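Local coordinates for conjugal transfer protein (Escherichia coli, PDB 5I97) that is a VirB8-family inner-membrane component of the pKM101 type IV secretion system, probably helping to assemble the channel through which conjugating cells export plasmid DNA, at residues T19-D30 / M130-A138; W33-R41 / A55-V64. All blocks are in the same frame, centred on the assembly; numbering follows the deposited sequence.

Contact 1: T19-D30 / M130-A138; sequences TRDQTSYGDEID and MGYEYKSLA
The N-terminal arm of this VirB8-type domain closes on the end of strand 124-134 through a single antiparallel bridge, in which Gln22 and Tyr134 form a hydrogen-bonded pair with Gln22 N 2.9 Å from Tyr134 O. Further out, Asp21 OD1 accepts Ser136 N at 3.0 Å, nearly along its C-O axis. Where the arm turns into helix 27-42, the Asp30 carboxylate gathers both tyrosine hydroxyls of the strand: Tyr134 OH donates to Asp30 OD1 (2.7 Å) and Tyr132 OH to Asp30 OD2 (2.8 Å), each from above the carboxylate plane. From the opposite face of that plane come Tyr25 N, to OD1, and Ser24 OG, to OD2. Four donors thus fix the rotation of the carboxylate and would favour its ionised form. Ser24 OG also accepts Gly26 N in an ST turn, just ahead of the helix. Tyr25 makes a T-shaped stack with Tyr134, planes at 75°; its CD2 edge sits over the centre of the Tyr134 ring. Phe151 of strand 151-160 meets Tyr134 in a second edge-to-face pair, Leu149 touches both stacked tyrosines, and Lys99 and Leu97 pack against Asp30 beside the start of helix 27-42.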
loop_
_atom_site.group_PDB
_atom_site.type_symbol
_atom_site.label_atom_id
_atom_site.label_comp_id
_atom_site.label_asym_id
_atom_site.label_seq_id
_atom_site.Cartn_x
_atom_site.Cartn_y
_atom_site.Cartn_z
ATOM N N THR A 19 -0.416 -3.661 -33.784
ATOM C CA THR A 19 -1.353 -3.785 -34.896
ATOM C C THR A 19 -1.076 -2.778 -36.019
ATOM O O THR A 19 -1.585 -2.937 -37.135
ATOM C CB THR A 19 -2.817 -3.613 -34.422
ATOM O OG1 THR A 19 -3.704 -4.281 -35.329
ATOM C CG2 THR A 19 -3.196 -2.143 -34.346
ATOM N N ARG A 20 -0.263 -1.758 -35.743
ATOM C CA ARG A 20 0.066 -0.763 -36.765
ATOM C C ARG A 20 1.314 0.050 -36.422
ATOM O O ARG A 20 1.529 0.431 -35.273
ATOM C CB ARG A 20 -1.137 0.173 -36.980
ATOM C CG ARG A 20 -1.070 1.085 -38.220
ATOM C CD ARG A 20 -2.417 1.790 -38.456
ATOM N NE ARG A 20 -2.385 2.758 -39.551
ATOM C CZ ARG A 20 -2.141 4.058 -39.404
ATOM N NH1 ARG A 20 -1.923 4.567 -38.200
ATOM N NH2 ARG A 20 -2.130 4.858 -40.463
ATOM N N ASP A 21 2.116 0.349 -37.436
ATOM C CA ASP A 21 3.280 1.203 -37.259
ATOM C C ASP A 21 2.866 2.656 -37.137
ATOM O O ASP A 21 2.506 3.305 -38.117
ATOM C CB ASP A 21 4.262 1.065 -38.416
ATOM C CG ASP A 21 4.878 -0.304 -38.491
ATOM O OD1 ASP A 21 4.800 -1.027 -37.478
ATOM O OD2 ASP A 21 5.436 -0.652 -39.557
ATOM N N GLN A 22 2.918 3.140 -35.905
ATOM C CA GLN A 22 2.646 4.530 -35.513
ATOM C C GLN A 22 3.574 5.113 -34.486
ATOM O O GLN A 22 3.883 4.481 -33.493
ATOM C CB GLN A 22 1.262 4.664 -34.890
ATOM C CG GLN A 22 0.097 5.133 -35.630
ATOM C CD GLN A 22 -1.138 4.474 -35.107
ATOM O OE1 GLN A 22 -1.044 3.420 -34.545
ATOM N NE2 GLN A 22 -2.244 5.203 -35.063
ATOM N N THR A 23 3.929 6.370 -34.682
ATOM C CA THR A 23 4.650 7.096 -33.672
ATOM C C THR A 23 3.764 7.403 -32.461
ATOM O O THR A 23 4.179 7.178 -31.329
ATOM C CB THR A 23 5.222 8.384 -34.238
ATOM O OG1 THR A 23 6.149 8.062 -35.279
ATOM C CG2 THR A 23 5.949 9.156 -33.154
ATOM N N SER A 24 2.535 7.863 -32.697
ATOM C CA SER A 24 1.662 8.244 -31.590
ATOM C C SER A 24 0.243 7.729 -31.735
ATOM O O SER A 24 -0.194 7.363 -32.814
ATOM C CB SER A 24 1.630 9.766 -31.430
ATOM O OG SER A 24 0.613 10.154 -30.527
ATOM N N TYR A 25 -0.467 7.721 -30.619
ATOM C CA TYR A 25 -1.868 7.339 -30.564
ATOM C C TYR A 25 -2.690 8.420 -29.884
ATOM O O TYR A 25 -3.826 8.182 -29.494
ATOM C CB TYR A 25 -2.050 6.029 -29.803
ATOM C CG TYR A 25 -2.186 4.806 -30.662
ATOM C CD1 TYR A 25 -3.399 4.486 -31.264
ATOM C CD2 TYR A 25 -1.107 3.959 -30.873
ATOM C CE1 TYR A 25 -3.529 3.361 -32.055
ATOM C CE2 TYR A 25 -1.228 2.829 -31.657
ATOM C CZ TYR A 25 -2.444 2.534 -32.243
ATOM O OH TYR A 25 -2.565 1.410 -33.035
ATOM N N GLY A 26 -2.109 9.594 -29.701
ATOM C CA GLY A 26 -2.822 10.623 -28.980
ATOM C C GLY A 26 -2.342 10.742 -27.543
ATOM O O GLY A 26 -1.730 9.815 -26.990
ATOM N N ASP A 27 -2.620 11.893 -26.946
ATOM C CA ASP A 27 -2.127 12.210 -25.619
ATOM C C ASP A 27 -2.468 11.166 -24.563
ATOM O O ASP A 27 -1.587 10.693 -23.856
ATOM C CB ASP A 27 -2.681 13.554 -25.158
ATOM C CG ASP A 27 -1.887 14.716 -25.678
ATOM O OD1 ASP A 27 -0.942 14.489 -26.455
ATOM O OD2 ASP A 27 -2.213 15.865 -25.316
ATOM N N GLU A 28 -3.741 10.813 -24.461
ATOM C CA GLU A 28 -4.196 10.007 -23.348
ATOM C C GLU A 28 -3.686 8.577 -23.392
ATOM O O GLU A 28 -3.310 8.011 -22.357
ATOM C CB GLU A 28 -5.721 10.003 -23.305
ATOM C CG GLU A 28 -6.339 11.386 -23.157
ATOM C CD GLU A 28 -6.462 12.128 -24.480
ATOM O OE1 GLU A 28 -6.426 11.484 -25.552
ATOM O OE2 GLU A 28 -6.598 13.367 -24.444
ATOM N N ILE A 29 -3.645 8.014 -24.594
ATOM C CA ILE A 29 -3.170 6.659 -24.793
ATOM C C ILE A 29 -1.654 6.570 -24.664
ATOM O O ILE A 29 -1.144 5.654 -24.022
ATOM C CB ILE A 29 -3.605 6.116 -26.158
ATOM C CG1 ILE A 29 -5.130 6.123 -26.267
ATOM C CG2 ILE A 29 -3.045 4.722 -26.368
ATOM C CD1 ILE A 29 -5.658 5.666 -27.617
ATOM N N ASP A 30 -0.943 7.513 -25.278
ATOM C CA ASP A 30 0.510 7.584 -25.171
ATOM C C ASP A 30 0.927 7.670 -23.703
ATOM O O ASP A 30 1.807 6.948 -23.258
ATOM C CB ASP A 30 1.066 8.791 -25.915
ATOM C CG ASP A 30 1.084 8.603 -27.407
ATOM O OD1 ASP A 30 0.516 7.608 -27.888
ATOM O OD2 ASP A 30 1.668 9.462 -28.098
ATOM N N MET A 130 12.249 9.733 -22.604
ATOM C CA MET A 130 11.923 8.500 -23.300
ATOM C C MET A 130 11.670 8.721 -24.780
ATOM O O MET A 130 11.092 9.727 -25.176
ATOM C CB MET A 130 10.693 7.862 -22.660
ATOM C CG MET A 130 10.720 7.861 -21.143
ATOM S SD MET A 130 9.200 7.229 -20.440
ATOM C CE MET A 130 9.133 5.593 -21.168
ATOM N N GLY A 131 12.103 7.769 -25.596
ATOM C CA GLY A 131 11.721 7.727 -26.994
ATOM C C GLY A 131 10.742 6.583 -27.162
ATOM O O GLY A 131 10.917 5.537 -26.549
ATOM N N TYR A 132 9.682 6.787 -27.932
ATOM C CA TYR A 132 8.695 5.738 -28.115
ATOM C C TYR A 132 8.065 5.733 -29.510
ATOM O O TYR A 132 8.235 6.661 -30.298
ATOM C CB TYR A 132 7.603 5.852 -27.056
ATOM C CG TYR A 132 6.714 7.053 -27.213
ATOM C CD1 TYR A 132 7.096 8.285 -26.721
ATOM C CD2 TYR A 132 5.490 6.958 -27.861
ATOM C CE1 TYR A 132 6.288 9.388 -26.868
ATOM C CE2 TYR A 132 4.681 8.046 -28.010
ATOM C CZ TYR A 132 5.080 9.259 -27.515
ATOM O OH TYR A 132 4.263 10.359 -27.658
ATOM N N GLU A 133 7.470 4.591 -29.842
ATOM C CA GLU A 133 6.815 4.363 -31.125
ATOM C C GLU A 133 5.899 3.149 -31.002
ATOM O O GLU A 133 6.023 2.376 -30.052
ATOM C CB GLU A 133 7.852 4.136 -32.227
ATOM C CG GLU A 133 8.746 2.928 -31.998
ATOM C CD GLU A 133 9.709 2.691 -33.143
ATOM O OE1 GLU A 133 10.038 3.662 -33.857
ATOM O OE2 GLU A 133 10.138 1.533 -33.332
ATOM N N TYR A 134 4.991 2.966 -31.956
ATOM C CA TYR A 134 4.178 1.763 -31.969
ATOM C C TYR A 134 4.552 0.945 -33.197
ATOM O O TYR A 134 4.709 1.491 -34.285
ATOM C CB TYR A 134 2.696 2.101 -31.941
ATOM C CG TYR A 134 2.235 2.850 -30.704
ATOM C CD1 TYR A 134 2.443 4.216 -30.577
ATOM C CD2 TYR A 134 1.535 2.204 -29.700
ATOM C CE1 TYR A 134 1.994 4.906 -29.471
ATOM C CE2 TYR A 134 1.083 2.887 -28.589
ATOM C CZ TYR A 134 1.309 4.243 -28.484
ATOM O OH TYR A 134 0.862 4.941 -27.383
ATOM N N LYS A 135 4.720 -0.359 -33.014
ATOM C CA LYS A 135 5.045 -1.258 -34.113
ATOM C C LYS A 135 4.150 -2.474 -34.160
ATOM O O LYS A 135 4.006 -3.187 -33.172
ATOM C CB LYS A 135 6.495 -1.734 -34.009
ATOM C CG LYS A 135 7.555 -0.678 -34.208
ATOM C CD LYS A 135 7.651 -0.274 -35.671
ATOM C CE LYS A 135 8.801 0.692 -35.918
ATOM N NZ LYS A 135 8.835 1.182 -37.327
ATOM N N SER A 136 3.523 -2.694 -35.304
ATOM C CA SER A 136 2.909 -3.983 -35.559
ATOM C C SER A 136 4.006 -5.011 -35.814
ATOM O O SER A 136 4.747 -4.911 -36.801
ATOM C CB SER A 136 1.967 -3.910 -36.756
ATOM O OG SER A 136 2.702 -3.693 -37.947
ATOM N N LEU A 137 4.129 -5.986 -34.926
ATOM C CA LEU A 137 5.067 -7.066 -35.159
ATOM C C LEU A 137 4.359 -8.383 -34.944
ATOM O O LEU A 137 3.243 -8.409 -34.421
ATOM C CB LEU A 137 6.277 -6.962 -34.234
ATOM C CG LEU A 137 7.142 -5.707 -34.335
ATOM C CD1 LEU A 137 7.930 -5.546 -33.065
ATOM C CD2 LEU A 137 8.060 -5.746 -35.555
ATOM N N ALA A 138 4.990 -9.469 -35.377
ATOM C CA ALA A 138 4.430 -10.783 -35.137
ATOM C C ALA A 138 4.258 -10.944 -33.636
ATOM O O ALA A 138 5.239 -10.985 -32.897
ATOM C CB ALA A 138 5.329 -11.869 -35.707
#

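Contact 2: W33-R41 / A55-V64; sequences WLTQYVIHR and AVGLMSTPNV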
loop_
_atom_site.group_PDB
_atom_site.type_symbol
_atom_site.label_atom_id
_atom_site.label_comp_id
_atom_site.label_asym_id
_atom_site.label_seq_id
_atom_site.Cartn_x
_atom_site.Cartn_y
_atom_site.Cartn_z
ATOM N N TRP A 33 0.659 4.194 -21.761
ATOM C CA TRP A 33 1.728 3.227 -21.959
ATOM C C TRP A 33 3.046 3.737 -21.403
ATOM O O TRP A 33 3.805 2.974 -20.823
ATOM C CB TRP A 33 1.890 2.879 -23.445
ATOM C CG TRP A 33 0.664 2.266 -24.019
ATOM C CD1 TRP A 33 -0.198 2.841 -24.899
ATOM C CD2 TRP A 33 0.148 0.953 -23.751
ATOM N NE1 TRP A 33 -1.217 1.976 -25.192
ATOM C CE2 TRP A 33 -1.028 0.808 -24.500
ATOM C CE3 TRP A 33 0.570 -0.110 -22.948
ATOM C CZ2 TRP A 33 -1.789 -0.362 -24.479
ATOM C CZ3 TRP A 33 -0.186 -1.265 -22.925
ATOM C CH2 TRP A 33 -1.349 -1.383 -23.685
ATOM N N LEU A 34 3.306 5.028 -21.549
ATOM C CA LEU A 34 4.561 5.564 -21.059
ATOM C C LEU A 34 4.640 5.492 -19.533
ATOM O O LEU A 34 5.675 5.132 -18.987
ATOM C CB LEU A 34 4.752 6.993 -21.529
ATOM C CG LEU A 34 5.104 7.118 -23.006
ATOM C CD1 LEU A 34 4.684 8.483 -23.526
ATOM C CD2 LEU A 34 6.571 6.854 -23.256
ATOM N N THR A 35 3.548 5.825 -18.850
ATOM C CA THR A 35 3.544 5.765 -17.404
ATOM C C THR A 35 3.576 4.302 -16.938
ATOM O O THR A 35 4.200 3.991 -15.932
ATOM C CB THR A 35 2.334 6.519 -16.772
ATOM O OG1 THR A 35 1.114 6.061 -17.349
ATOM C CG2 THR A 35 2.450 8.013 -16.988
ATOM N N GLN A 36 2.895 3.417 -17.662
ATOM C CA GLN A 36 2.933 1.983 -17.362
ATOM C C GLN A 36 4.339 1.441 -17.455
ATOM O O GLN A 36 4.754 0.622 -16.650
ATOM C CB GLN A 36 2.053 1.197 -18.336
ATOM C CG GLN A 36 0.584 1.295 -18.070
ATOM C CD GLN A 36 0.210 0.597 -16.803
ATOM O OE1 GLN A 36 -0.204 1.230 -15.843
ATOM N NE2 GLN A 36 0.336 -0.724 -16.795
ATOM N N TYR A 37 5.069 1.914 -18.447
ATOM C CA TYR A 37 6.418 1.453 -18.671
ATOM C C TYR A 37 7.301 1.859 -17.502
ATOM O O TYR A 37 8.041 1.036 -16.975
ATOM C CB TYR A 37 6.961 2.000 -19.984
ATOM C CG TYR A 37 8.322 1.480 -20.364
ATOM C CD1 TYR A 37 8.465 0.306 -21.090
ATOM C CD2 TYR A 37 9.475 2.161 -19.991
ATOM C CE1 TYR A 37 9.717 -0.172 -21.446
ATOM C CE2 TYR A 37 10.727 1.696 -20.346
ATOM C CZ TYR A 37 10.846 0.530 -21.070
ATOM O OH TYR A 37 12.092 0.071 -21.413
ATOM N N VAL A 38 7.219 3.125 -17.111
ATOM C CA VAL A 38 8.002 3.628 -16.000
ATOM C C VAL A 38 7.638 2.906 -14.713
ATOM O O VAL A 38 8.499 2.548 -13.926
ATOM C CB VAL A 38 7.808 5.138 -15.814
ATOM C CG1 VAL A 38 8.432 5.610 -14.492
ATOM C CG2 VAL A 38 8.372 5.891 -17.001
ATOM N N ILE A 39 6.355 2.682 -14.498
ATOM C CA ILE A 39 5.927 1.980 -13.307
ATOM C C ILE A 39 6.453 0.542 -13.282
ATOM O O ILE A 39 6.932 0.077 -12.251
ATOM C CB ILE A 39 4.406 2.009 -13.184
ATOM C CG1 ILE A 39 3.951 3.421 -12.813
ATOM C CG2 ILE A 39 3.936 1.058 -12.113
ATOM C CD1 ILE A 39 2.459 3.638 -12.918
ATOM N N HIS A 40 6.385 -0.151 -14.420
ATOM C CA HIS A 40 6.870 -1.519 -14.509
ATOM C C HIS A 40 8.376 -1.585 -14.285
ATOM O O HIS A 40 8.872 -2.504 -13.641
ATOM C CB HIS A 40 6.558 -2.128 -15.878
ATOM C CG HIS A 40 5.162 -2.642 -16.034
ATOM N ND1 HIS A 40 4.577 -3.508 -15.135
ATOM C CD2 HIS A 40 4.240 -2.432 -17.004
ATOM C CE1 HIS A 40 3.355 -3.803 -15.542
ATOM N NE2 HIS A 40 3.127 -3.163 -16.674
ATOM N N ARG A 41 9.095 -0.608 -14.828
ATOM C CA ARG A 41 10.549 -0.659 -14.853
ATOM C C ARG A 41 11.208 -0.124 -13.583
ATOM O O ARG A 41 12.215 -0.663 -13.137
ATOM C CB ARG A 41 11.072 0.101 -16.069
ATOM C CG ARG A 41 12.565 0.193 -16.138
ATOM C CD ARG A 41 13.056 0.439 -17.537
ATOM N NE ARG A 41 14.508 0.550 -17.565
ATOM C CZ ARG A 41 15.252 0.495 -18.661
ATOM N NH1 ARG A 41 14.690 0.307 -19.848
ATOM N NH2 ARG A 41 16.564 0.618 -18.569
ATOM N N ALA A 55 6.823 -7.406 -19.033
ATOM C CA ALA A 55 6.219 -6.227 -19.637
ATOM C C ALA A 55 7.249 -5.275 -20.240
ATOM O O ALA A 55 7.079 -4.813 -21.374
ATOM C CB ALA A 55 5.370 -5.496 -18.617
ATOM N N VAL A 56 8.308 -4.976 -19.496
ATOM C CA VAL A 56 9.348 -4.084 -19.992
ATOM C C VAL A 56 10.000 -4.643 -21.244
ATOM O O VAL A 56 10.283 -3.898 -22.185
ATOM C CB VAL A 56 10.424 -3.833 -18.929
ATOM C CG1 VAL A 56 11.599 -3.063 -19.510
ATOM C CG2 VAL A 56 9.821 -3.110 -17.744
ATOM N N GLY A 57 10.209 -5.957 -21.259
ATOM C CA GLY A 57 10.784 -6.627 -22.410
ATOM C C GLY A 57 9.936 -6.497 -23.662
ATOM O O GLY A 57 10.456 -6.253 -24.745
ATOM N N LEU A 58 8.627 -6.665 -23.518
ATOM C CA LEU A 58 7.724 -6.573 -24.658
ATOM C C LEU A 58 7.567 -5.138 -25.149
ATOM O O LEU A 58 7.240 -4.913 -26.300
ATOM C CB LEU A 58 6.349 -7.145 -24.311
ATOM C CG LEU A 58 6.296 -8.626 -23.947
ATOM C CD1 LEU A 58 4.893 -9.010 -23.522
ATOM C CD2 LEU A 58 6.748 -9.472 -25.131
ATOM N N MET A 59 7.821 -4.176 -24.269
ATOM C CA MET A 59 7.609 -2.779 -24.591
ATOM C C MET A 59 8.908 -2.053 -24.858
ATOM O O MET A 59 8.976 -0.840 -24.711
ATOM C CB MET A 59 6.853 -2.079 -23.465
ATOM C CG MET A 59 5.469 -2.625 -23.222
ATOM S SD MET A 59 4.755 -1.905 -21.747
ATOM C CE MET A 59 3.300 -2.924 -21.570
ATOM N N SER A 60 9.940 -2.789 -25.251
ATOM C CA SER A 60 11.230 -2.172 -25.504
ATOM C C SER A 60 11.782 -2.666 -26.829
ATOM O O SER A 60 11.509 -3.787 -27.231
ATOM C CB SER A 60 12.239 -2.502 -24.388
ATOM O OG SER A 60 11.732 -2.275 -23.084
ATOM N N THR A 61 12.577 -1.833 -27.489
ATOM C CA THR A 61 13.397 -2.298 -28.582
ATOM C C THR A 61 14.459 -3.212 -27.978
ATOM O O THR A 61 14.774 -3.103 -26.794
ATOM C CB THR A 61 14.062 -1.146 -29.357
ATOM O OG1 THR A 61 14.876 -0.378 -28.469
ATOM C CG2 THR A 61 13.015 -0.239 -30.000
ATOM N N PRO A 62 14.995 -4.140 -28.775
ATOM C CA PRO A 62 15.986 -5.057 -28.204
ATOM C C PRO A 62 17.181 -4.351 -27.554
ATOM O O PRO A 62 17.720 -4.855 -26.568
ATOM C CB PRO A 62 16.432 -5.874 -29.420
ATOM C CG PRO A 62 15.247 -5.866 -30.323
ATOM C CD PRO A 62 14.566 -4.542 -30.128
ATOM N N ASN A 63 17.569 -3.193 -28.074
ATOM C CA ASN A 63 18.663 -2.432 -27.478
ATOM C C ASN A 63 18.291 -1.929 -26.093
ATOM O O ASN A 63 19.046 -2.094 -25.146
ATOM C CB ASN A 63 19.056 -1.260 -28.368
ATOM C CG ASN A 63 19.533 -1.710 -29.736
ATOM O OD1 ASN A 63 19.006 -1.281 -30.769
ATOM N ND2 ASN A 63 20.525 -2.592 -29.752
ATOM N N VAL A 64 17.117 -1.324 -25.984
ATOM C CA VAL A 64 16.619 -0.826 -24.706
ATOM C C VAL A 64 16.399 -1.990 -23.738
ATOM O O VAL A 64 16.708 -1.896 -22.562
ATOM C CB VAL A 64 15.303 -0.038 -24.901
ATOM C CG1 VAL A 64 14.602 0.212 -23.575
ATOM C CG2 VAL A 64 15.567 1.274 -25.646
#
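Tyr37 reaches out from helix 27-42 into the bend between helices 49-58 and 62-69, its CG anti to the backbone N (chi1 -175°), which carries the hydroxyl across to segment 55-64. There Tyr37 OH donates to Ser60 OG at 2.9 Å, the serine oxygen lying at the edge of the ring and in its plane. Arg41, one turn after Tyr37, runs out extended alongside it and gives NH1 to Tyr37 OH at 3.0 Å, with the hydroxyl in the guanidinium plane. Two valine methyls pack against this polar group: Val56 CG1 lies 3.7 Å from Tyr37 OH, and Val64 CG1 touches both that hydroxyl and the edge of the guanidinium. Met59 slides past the tyrosine in the opposite direction, CB against CD1 of the ring (3.7 Å), and its extended chain takes CE to Trp33 CZ3 at 4.1 Å. Nearer the end of segment 33-41, the His40 ring lies flat over Ala55, whose CB stands 3.7 Å from the ring centroid, 13° off the normal, in a CH-pi contact. His40 ND1 is bonded to Asp52, which probably helps to hold the imidazole in this pose. The Tyr37 hydroxyl, accepting from Arg41 and donating to Ser60, therefore ties helix 27-42 to the bend between helices 49-58 and 62-69, and two polar partners satisfy a hydroxyl set among methyl groups.

How the contacts relate
Helix 27-42 serves both contacts: its first turn enters contact 1 and its later turns carry contact 2. Contact 2 is buried, its centre about 4 Å from the centre of the chain, and joins helices largely through methyl groups and rings, with one short polar relay. Contact 1, its centre about 15 Å from the centre of the chain and partly exposed, ties an arm and helix start to the end of a sheet strand through backbone pairing and a carboxylate shared by several donors. The two meet directly where Tyr134 OH packs 3.4 Å from Trp33 CD1 and where Met130 lies against Leu34, Tyr37 and Val38, setting the helix between the sheet and the helical layer.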